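PDB 4R01: putative NADH-flavin reductase from Streptococcus pneumoniae TIGR4, which probably binds NAD(P)H through a Rossmann-type domain and may use it to reduce flavins. Local coordinates for residues F59-S64 and D193-G198; K79-F84 and L135-T140. All coordinates share one frame; numbering follows the deposited sequence.

Contact 1: residues F59-S64 and D193-G198; sequences FDAVIS and DELEKG
Leu195 forks against strand 61-64, one methyl for each of the two residues it meets. Leu195 CD2 lies 3.7 Å from Ala61 CB, while Leu195 CD1 is 3.7 Å from Ile63 CD1 and 4.0 Å from Ile63 CG1. Ala61 and Ile63 are alternate residues of the strand and therefore share one face of it, whereas Val62 between them turns to the other. The Ile63 and Leu195 side chains reach toward each other and touch tip to tip. In Leu195, CG stands beside the backbone N and opposite the carbonyl carbon (chi1 -75°), which carries the leucine fork across to the sheet; the backbones stay well apart, with the CA atoms of Ala61 and Leu195 7.7 Å from one another.

All three touching residues are buried, and the contact between them is purely apolar, though small at 107 Å² in total. The solvent side of the helix end is polar: Lys197, the first residue to leave helical geometry, is exposed, and the partly exposed Asp193 and Glu196 both form salt bridges with Arg24. Glu194, by contrast, is a buried carboxylate, held by Arg94 through a salt bridge and by His200 through a hydrogen bond.

Leu4 of strand 3-7 and Leu96 of strand 94-98 also touch Leu195, placing its side chain over three neighbouring parallel strands of the mixed sheet. Helix 184-196 thus packs its last turn on one face of this Rossmann-type core, while Val62 meets Phe84 and Leu88 of helix 76-88 on the opposite face.

Contact 2: residues K79-F84 and L135-T140; sequences KSIELF and LDLLRT
With its CG2 opposite the backbone N and CG1 beside it (chi1 -62°), Ile81 presents both branches to Leu138, while Leu137 has CG opposite its own backbone N (chi1 -170°) and extends toward helix 76-88. The side chains of Ile81 and Leu138 cross at about a right angle: Ile81 CG2 rests 3.7 Å from Leu138 CD2, and Ile81 CD1 lies 4.0 Å from Leu138 CG. Leu137 meets the same isoleucine more loosely, its CD2 4.1 Å from Ile81 CG2.

On the partly exposed side, the bent chain of Glu82 brings OE1 to 3.3 Å from Leu137 CD2, a van der Waals contact. Its other oxygen, OE2, forms a salt bridge with Lys141, just beyond the second segment. Within residues 135-140, Thr140 OG1 donates to Leu137 O over 2.6 Å, and Thr140 N reaches that oxygen from the same face of the carbonyl plane.

Ile81 also touches Phe95, and Leu138 touches Val97, Trp146 and Phe148, so the buried half of the interface lies on strands 94-98 and 145-150. Two helices packed side by side over parallel strands are characteristic of the Rossmann fold.

In the fold
From the N terminus, strands 3-7, 27-32 and 42-45 precede strand 61-64, where the first half of contact 1 lies. Helix 76-88 follows, then strand 94-98, and residues 135-140 come back to 79-84 to close the shorter loop, contact 2, around 50 intervening residues. After strand 145-150 and the later strands, helix 184-196 returns to 59-64 and closes contact 1 across 128 residues, so contact 2 is nested within it. The contact centres are about 18 Å apart. The two meet where helix 76-88 lies on strand 61-64, Phe84 packing on Ser64; together the two contacts join helices on both faces to the central strands of the sheet.

Contact 1: residues F59-S64 and D193-G198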
ATOM      1  N   PHE A  59      41.659  -0.674  16.262  1.00 75.15           N
ATOM      2  CA  PHE A  59      40.442  -1.359  15.838  1.00 73.44           C
ATOM      3  C   PHE A  59      40.376  -1.460  14.318  1.00 73.10           C
ATOM      4  O   PHE A  59      40.683  -0.501  13.611  1.00 74.52           O
ATOM      5  CB  PHE A  59      39.196  -0.640  16.362  1.00 71.07           C
ATOM      6  CG  PHE A  59      38.983  -0.788  17.840  1.00 72.12           C
ATOM      7  CD1 PHE A  59      38.590  -2.003  18.378  1.00 72.87           C
ATOM      8  CD2 PHE A  59      39.162   0.290  18.689  1.00 73.10           C
ATOM      9  CE1 PHE A  59      38.391  -2.143  19.737  1.00 73.85           C
ATOM     10  CE2 PHE A  59      38.963   0.157  20.051  1.00 74.53           C
ATOM     11  CZ  PHE A  59      38.577  -1.061  20.576  1.00 74.42           C
ATOM     12  N   ASP A  60      39.979  -2.625  13.821  1.00 70.25           N
ATOM     13  CA  ASP A  60      39.773  -2.803  12.390  1.00 69.93           C
ATOM     14  C   ASP A  60      38.531  -2.042  11.943  1.00 63.80           C
ATOM     15  O   ASP A  60      38.494  -1.470  10.852  1.00 64.24           O
ATOM     16  CB  ASP A  60      39.644  -4.286  12.042  1.00 64.43           C
ATOM     17  CG  ASP A  60      40.951  -5.032  12.191  1.00 72.28           C
ATOM     18  OD1 ASP A  60      42.001  -4.474  11.808  1.00 77.43           O
ATOM     19  OD2 ASP A  60      40.929  -6.174  12.693  1.00 72.82           O
ATOM     20  N   ALA A  61      37.516  -2.032  12.800  1.00 56.89           N
ATOM     21  CA  ALA A  61      36.278  -1.329  12.502  1.00 52.21           C
ATOM     22  C   ALA A  61      35.562  -0.896  13.775  1.00 47.92           C
ATOM     23  O   ALA A  61      35.640  -1.567  14.805  1.00 47.96           O
ATOM     24  CB  ALA A  61      35.363  -2.203  11.653  1.00 51.18           C
ATOM     25  N   VAL A  62      34.865   0.232  13.692  1.00 46.17           N
ATOM     26  CA  VAL A  62      34.056   0.726  14.797  1.00 43.53           C
ATOM     27  C   VAL A  62      32.586   0.774  14.385  1.00 44.52           C
ATOM     28  O   VAL A  62      32.231   1.441  13.414  1.00 45.43           O
ATOM     29  CB  VAL A  62      34.519   2.123  15.251  1.00 43.45           C
ATOM     30  CG1 VAL A  62      33.510   2.735  16.203  1.00 39.10           C
ATOM     31  CG2 VAL A  62      35.896   2.042  15.898  1.00 47.34           C
ATOM     32  N   ILE A  63      31.738   0.057  15.118  1.00 43.87           N
ATOM     33  CA  ILE A  63      30.314  -0.002  14.800  1.00 42.12           C
ATOM     34  C   ILE A  63      29.486   0.776  15.814  1.00 40.81           C
ATOM     35  O   ILE A  63      29.422   0.410  16.987  1.00 41.47           O
ATOM     36  CB  ILE A  63      29.788  -1.454  14.754  1.00 43.82           C
ATOM     37  CG1 ILE A  63      30.562  -2.288  13.729  1.00 45.22           C
ATOM     38  CG2 ILE A  63      28.297  -1.471  14.443  1.00 35.81           C
ATOM     39  CD1 ILE A  63      31.728  -3.055  14.316  1.00 45.61           C
ATOM     40  N   SER A  64      28.847   1.846  15.359  1.00 37.66           N
ATOM     41  CA  SER A  64      28.012   2.643  16.244  1.00 36.43           C
ATOM     42  C   SER A  64      26.554   2.206  16.168  1.00 40.00           C
ATOM     43  O   SER A  64      25.912   2.299  15.121  1.00 42.29           O
ATOM     44  CB  SER A  64      28.130   4.129  15.913  1.00 33.32           C
ATOM     45  OG  SER A  64      27.246   4.889  16.716  1.00 34.51           O
ATOM     46  N   ASP A 193      28.631  -9.587   8.161  1.00 49.06           N
ATOM     47  CA  ASP A 193      29.042 -10.069   6.845  1.00 49.44           C
ATOM     48  C   ASP A 193      29.722  -8.955   6.058  1.00 45.17           C
ATOM     49  O   ASP A 193      30.709  -9.185   5.364  1.00 47.63           O
ATOM     50  CB  ASP A 193      27.846 -10.609   6.057  1.00 51.71           C
ATOM     51  CG  ASP A 193      27.374 -11.957   6.563  1.00 55.56           C
ATOM     52  OD1 ASP A 193      28.083 -12.564   7.392  1.00 59.52           O
ATOM     53  OD2 ASP A 193      26.298 -12.414   6.123  1.00 54.54           O
ATOM     54  N   GLU A 194      29.185  -7.746   6.175  1.00 43.46           N
ATOM     55  CA  GLU A 194      29.771  -6.581   5.523  1.00 44.71           C
ATOM     56  C   GLU A 194      31.104  -6.213   6.181  1.00 52.09           C
ATOM     57  O   GLU A 194      31.936  -5.533   5.587  1.00 56.66           O
ATOM     58  CB  GLU A 194      28.787  -5.403   5.562  1.00 39.33           C
ATOM     59  CG  GLU A 194      29.334  -4.080   5.040  1.00 43.30           C
ATOM     60  CD  GLU A 194      29.727  -4.137   3.575  1.00 48.32           C
ATOM     61  OE1 GLU A 194      29.075  -4.879   2.808  1.00 50.40           O
ATOM     62  OE2 GLU A 194      30.696  -3.446   3.193  1.00 48.24           O
ATOM     63  N   LEU A 195      31.311  -6.675   7.410  1.00 53.77           N
ATOM     64  CA  LEU A 195      32.580  -6.453   8.098  1.00 56.66           C
ATOM     65  C   LEU A 195      33.628  -7.446   7.620  1.00 57.65           C
ATOM     66  O   LEU A 195      34.766  -7.078   7.341  1.00 61.30           O
ATOM     67  CB  LEU A 195      32.405  -6.558   9.612  1.00 58.04           C
ATOM     68  CG  LEU A 195      31.726  -5.357  10.263  1.00 58.52           C
ATOM     69  CD1 LEU A 195      31.466  -5.628  11.732  1.00 59.51           C
ATOM     70  CD2 LEU A 195      32.594  -4.124  10.087  1.00 60.53           C
ATOM     71  N   GLU A 196      33.230  -8.708   7.522  1.00 54.62           N
ATOM     72  CA  GLU A 196      34.116  -9.759   7.040  1.00 60.72           C
ATOM     73  C   GLU A 196      34.335  -9.675   5.529  1.00 65.71           C
ATOM     74  O   GLU A 196      35.472  -9.705   5.045  1.00 70.57           O
ATOM     75  CB  GLU A 196      33.547 -11.130   7.418  1.00 62.76           C
ATOM     76  CG  GLU A 196      33.602 -11.452   8.905  1.00 65.37           C
ATOM     77  CD  GLU A 196      32.847 -12.723   9.245  1.00 68.47           C
ATOM     78  OE1 GLU A 196      32.701 -13.577   8.348  1.00 70.41           O
ATOM     79  OE2 GLU A 196      32.368 -12.854  10.392  1.00 68.69           O
ATOM     80  N   LYS A 197      33.238  -9.569   4.784  1.00 66.17           N
ATOM     81  CA  LYS A 197      33.292  -9.555   3.321  1.00 68.26           C
ATOM     82  C   LYS A 197      32.757  -8.221   2.781  1.00 70.71           C
ATOM     83  O   LYS A 197      31.681  -8.164   2.174  1.00 70.74           O
ATOM     84  CB  LYS A 197      32.488 -10.724   2.758  1.00 65.60           C
ATOM     85  CG  LYS A 197      32.540 -11.983   3.624  1.00 67.21           C
ATOM     86  CD  LYS A 197      33.370 -13.102   3.012  1.00 71.55           C
ATOM     87  CE  LYS A 197      32.452 -14.077   2.297  1.00 71.12           C
ATOM     88  NZ  LYS A 197      32.949 -15.475   2.305  1.00 72.97           N
ATOM     89  N   GLY A 198      33.462  -7.141   3.039  1.00 75.24           N
ATOM     90  CA  GLY A 198      32.839  -5.867   2.817  1.00 72.47           C
ATOM     91  C   GLY A 198      33.279  -5.096   1.629  1.00 74.85           C
ATOM     92  O   GLY A 198      34.341  -4.538   1.596  1.00 78.33           O
TER

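Contact 2: residues K79-F84 and L135-T140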
ATOM      1  N   LYS A  79      25.778  14.915  15.958  1.00 43.71           N
ATOM      2  CA  LYS A  79      26.968  15.282  16.716  1.00 45.48           C
ATOM      3  C   LYS A  79      27.905  14.088  16.859  1.00 42.54           C
ATOM      4  O   LYS A  79      29.124  14.253  16.893  1.00 42.46           O
ATOM      5  CB  LYS A  79      26.589  15.827  18.094  1.00 50.22           C
ATOM      6  CG  LYS A  79      27.713  16.585  18.784  1.00 52.74           C
ATOM      7  CD  LYS A  79      27.380  16.878  20.239  1.00 57.46           C
ATOM      8  CE  LYS A  79      28.512  17.637  20.921  1.00 61.56           C
ATOM      9  NZ  LYS A  79      28.440  17.549  22.408  1.00 61.59           N
ATOM     10  N   SER A  80      27.332  12.889  16.928  1.00 37.92           N
ATOM     11  CA  SER A  80      28.131  11.672  17.046  1.00 41.59           C
ATOM     12  C   SER A  80      28.956  11.452  15.783  1.00 39.72           C
ATOM     13  O   SER A  80      30.127  11.081  15.856  1.00 40.24           O
ATOM     14  CB  SER A  80      27.242  10.457  17.323  1.00 42.35           C
ATOM     15  OG  SER A  80      26.406  10.167  16.215  1.00 45.64           O
ATOM     16  N   ILE A  81      28.339  11.694  14.630  1.00 38.59           N
ATOM     17  CA  ILE A  81      29.032  11.594  13.350  1.00 39.69           C
ATOM     18  C   ILE A  81      30.210  12.558  13.285  1.00 43.37           C
ATOM     19  O   ILE A  81      31.320  12.172  12.920  1.00 40.97           O
ATOM     20  CB  ILE A  81      28.090  11.886  12.172  1.00 42.26           C
ATOM     21  CG1 ILE A  81      26.956  10.864  12.135  1.00 40.10           C
ATOM     22  CG2 ILE A  81      28.860  11.883  10.863  1.00 43.35           C
ATOM     23  CD1 ILE A  81      27.424   9.432  12.002  1.00 40.54           C
ATOM     24  N   GLU A  82      29.955  13.812  13.645  1.00 48.43           N
ATOM     25  CA  GLU A  82      30.987  14.840  13.653  1.00 54.88           C
ATOM     26  C   GLU A  82      32.136  14.435  14.569  1.00 55.58           C
ATOM     27  O   GLU A  82      33.304  14.646  14.247  1.00 58.91           O
ATOM     28  CB  GLU A  82      30.404  16.182  14.099  1.00 63.23           C
ATOM     29  CG  GLU A  82      31.074  17.390  13.469  1.00 73.60           C
ATOM     30  CD  GLU A  82      30.660  17.596  12.023  1.00 77.19           C
ATOM     31  OE1 GLU A  82      29.457  17.820  11.777  1.00 75.26           O
ATOM     32  OE2 GLU A  82      31.536  17.533  11.136  1.00 81.87           O
ATOM     33  N   LEU A  83      31.789  13.839  15.706  1.00 52.78           N
ATOM     34  CA  LEU A  83      32.780  13.368  16.666  1.00 54.27           C
ATOM     35  C   LEU A  83      33.602  12.208  16.117  1.00 54.76           C
ATOM     36  O   LEU A  83      34.834  12.223  16.176  1.00 47.20           O
ATOM     37  CB  LEU A  83      32.103  12.941  17.968  1.00 50.88           C
ATOM     38  CG  LEU A  83      32.991  12.121  18.905  1.00 51.79           C
ATOM     39  CD1 LEU A  83      34.046  12.996  19.574  1.00 53.77           C
ATOM     40  CD2 LEU A  83      32.154  11.396  19.938  1.00 52.31           C
ATOM     41  N   PHE A  84      32.913  11.197  15.594  1.00 48.70           N
ATOM     42  CA  PHE A  84      33.583  10.010  15.082  1.00 46.74           C
ATOM     43  C   PHE A  84      34.485  10.340  13.903  1.00 50.11           C
ATOM     44  O   PHE A  84      35.569   9.769  13.767  1.00 52.32           O
ATOM     45  CB  PHE A  84      32.562   8.949  14.683  1.00 42.51           C
ATOM     46  CG  PHE A  84      32.097   8.104  15.829  1.00 45.72           C
ATOM     47  CD1 PHE A  84      32.989   7.286  16.501  1.00 48.42           C
ATOM     48  CD2 PHE A  84      30.772   8.120  16.231  1.00 45.89           C
ATOM     49  CE1 PHE A  84      32.572   6.506  17.557  1.00 48.13           C
ATOM     50  CE2 PHE A  84      30.347   7.340  17.286  1.00 46.07           C
ATOM     51  CZ  PHE A  84      31.249   6.530  17.948  1.00 48.20           C
ATOM     52  N   LEU A 135      22.949  10.566   7.993  1.00 38.34           N
ATOM     53  CA  LEU A 135      23.476  10.028   6.744  1.00 35.03           C
ATOM     54  C   LEU A 135      23.963  11.138   5.811  1.00 38.42           C
ATOM     55  O   LEU A 135      24.998  10.997   5.157  1.00 41.09           O
ATOM     56  CB  LEU A 135      22.414   9.175   6.046  1.00 33.48           C
ATOM     57  CG  LEU A 135      22.709   8.715   4.616  1.00 37.42           C
ATOM     58  CD1 LEU A 135      23.958   7.853   4.568  1.00 34.44           C
ATOM     59  CD2 LEU A 135      21.511   7.971   4.032  1.00 39.33           C
ATOM     60  N   ASP A 136      23.219  12.241   5.757  1.00 36.42           N
ATOM     61  CA  ASP A 136      23.584  13.363   4.894  1.00 40.37           C
ATOM     62  C   ASP A 136      24.930  13.961   5.299  1.00 43.11           C
ATOM     63  O   ASP A 136      25.705  14.400   4.450  1.00 46.88           O
ATOM     64  CB  ASP A 136      22.501  14.446   4.919  1.00 40.25           C
ATOM     65  CG  ASP A 136      21.210  14.001   4.249  1.00 40.58           C
ATOM     66  OD1 ASP A 136      21.247  13.026   3.466  1.00 35.78           O
ATOM     67  OD2 ASP A 136      20.159  14.631   4.498  1.00 41.49           O
ATOM     68  N   LEU A 137      25.204  13.968   6.598  1.00 43.70           N
ATOM     69  CA  LEU A 137      26.455  14.518   7.108  1.00 45.46           C
ATOM     70  C   LEU A 137      27.635  13.611   6.762  1.00 44.98           C
ATOM     71  O   LEU A 137      28.740  14.088   6.507  1.00 47.53           O
ATOM     72  CB  LEU A 137      26.365  14.730   8.621  1.00 45.70           C
ATOM     73  CG  LEU A 137      27.500  15.513   9.282  1.00 51.93           C
ATOM     74  CD1 LEU A 137      27.685  16.866   8.612  1.00 56.73           C
ATOM     75  CD2 LEU A 137      27.222  15.686  10.762  1.00 50.80           C
ATOM     76  N   LEU A 138      27.391  12.304   6.742  1.00 41.81           N
ATOM     77  CA  LEU A 138      28.434  11.335   6.426  1.00 42.71           C
ATOM     78  C   LEU A 138      28.945  11.469   4.992  1.00 46.08           C
ATOM     79  O   LEU A 138      30.135  11.289   4.736  1.00 51.44           O
ATOM     80  CB  LEU A 138      27.929   9.909   6.660  1.00 40.59           C
ATOM     81  CG  LEU A 138      28.046   9.356   8.082  1.00 37.71           C
ATOM     82  CD1 LEU A 138      27.311   8.029   8.207  1.00 34.96           C
ATOM     83  CD2 LEU A 138      29.511   9.194   8.471  1.00 37.79           C
ATOM     84  N   ARG A 139      28.054  11.787   4.059  1.00 47.42           N
ATOM     85  CA  ARG A 139      28.445  11.880   2.655  1.00 51.21           C
ATOM     86  C   ARG A 139      29.462  12.991   2.408  1.00 51.65           C
ATOM     87  O   ARG A 139      30.191  12.963   1.418  1.00 53.65           O
ATOM     88  CB  ARG A 139      27.219  12.095   1.770  1.00 54.37           C
ATOM     89  CG  ARG A 139      26.189  10.988   1.873  1.00 54.94           C
ATOM     90  CD  ARG A 139      25.252  11.015   0.686  1.00 53.85           C
ATOM     91  NE  ARG A 139      24.090  10.154   0.881  1.00 50.96           N
ATOM     92  CZ  ARG A 139      24.066   8.853   0.612  1.00 46.43           C
ATOM     93  NH1 ARG A 139      25.146   8.248   0.140  1.00 48.73           N
ATOM     94  NH2 ARG A 139      22.958   8.157   0.820  1.00 41.42           N
ATOM     95  N   THR A 140      29.512  13.964   3.312  1.00 52.27           N
ATOM     96  CA  THR A 140      30.449  15.073   3.186  1.00 56.84           C
ATOM     97  C   THR A 140      31.809  14.722   3.788  1.00 60.01           C
ATOM     98  O   THR A 140      32.779  15.463   3.630  1.00 64.02           O
ATOM     99  CB  THR A 140      29.908  16.346   3.864  1.00 56.84           C
ATOM    100  OG1 THR A 140      29.795  16.125   5.274  1.00 57.76           O
ATOM    101  CG2 THR A 140      28.540  16.706   3.302  1.00 53.92           C
TER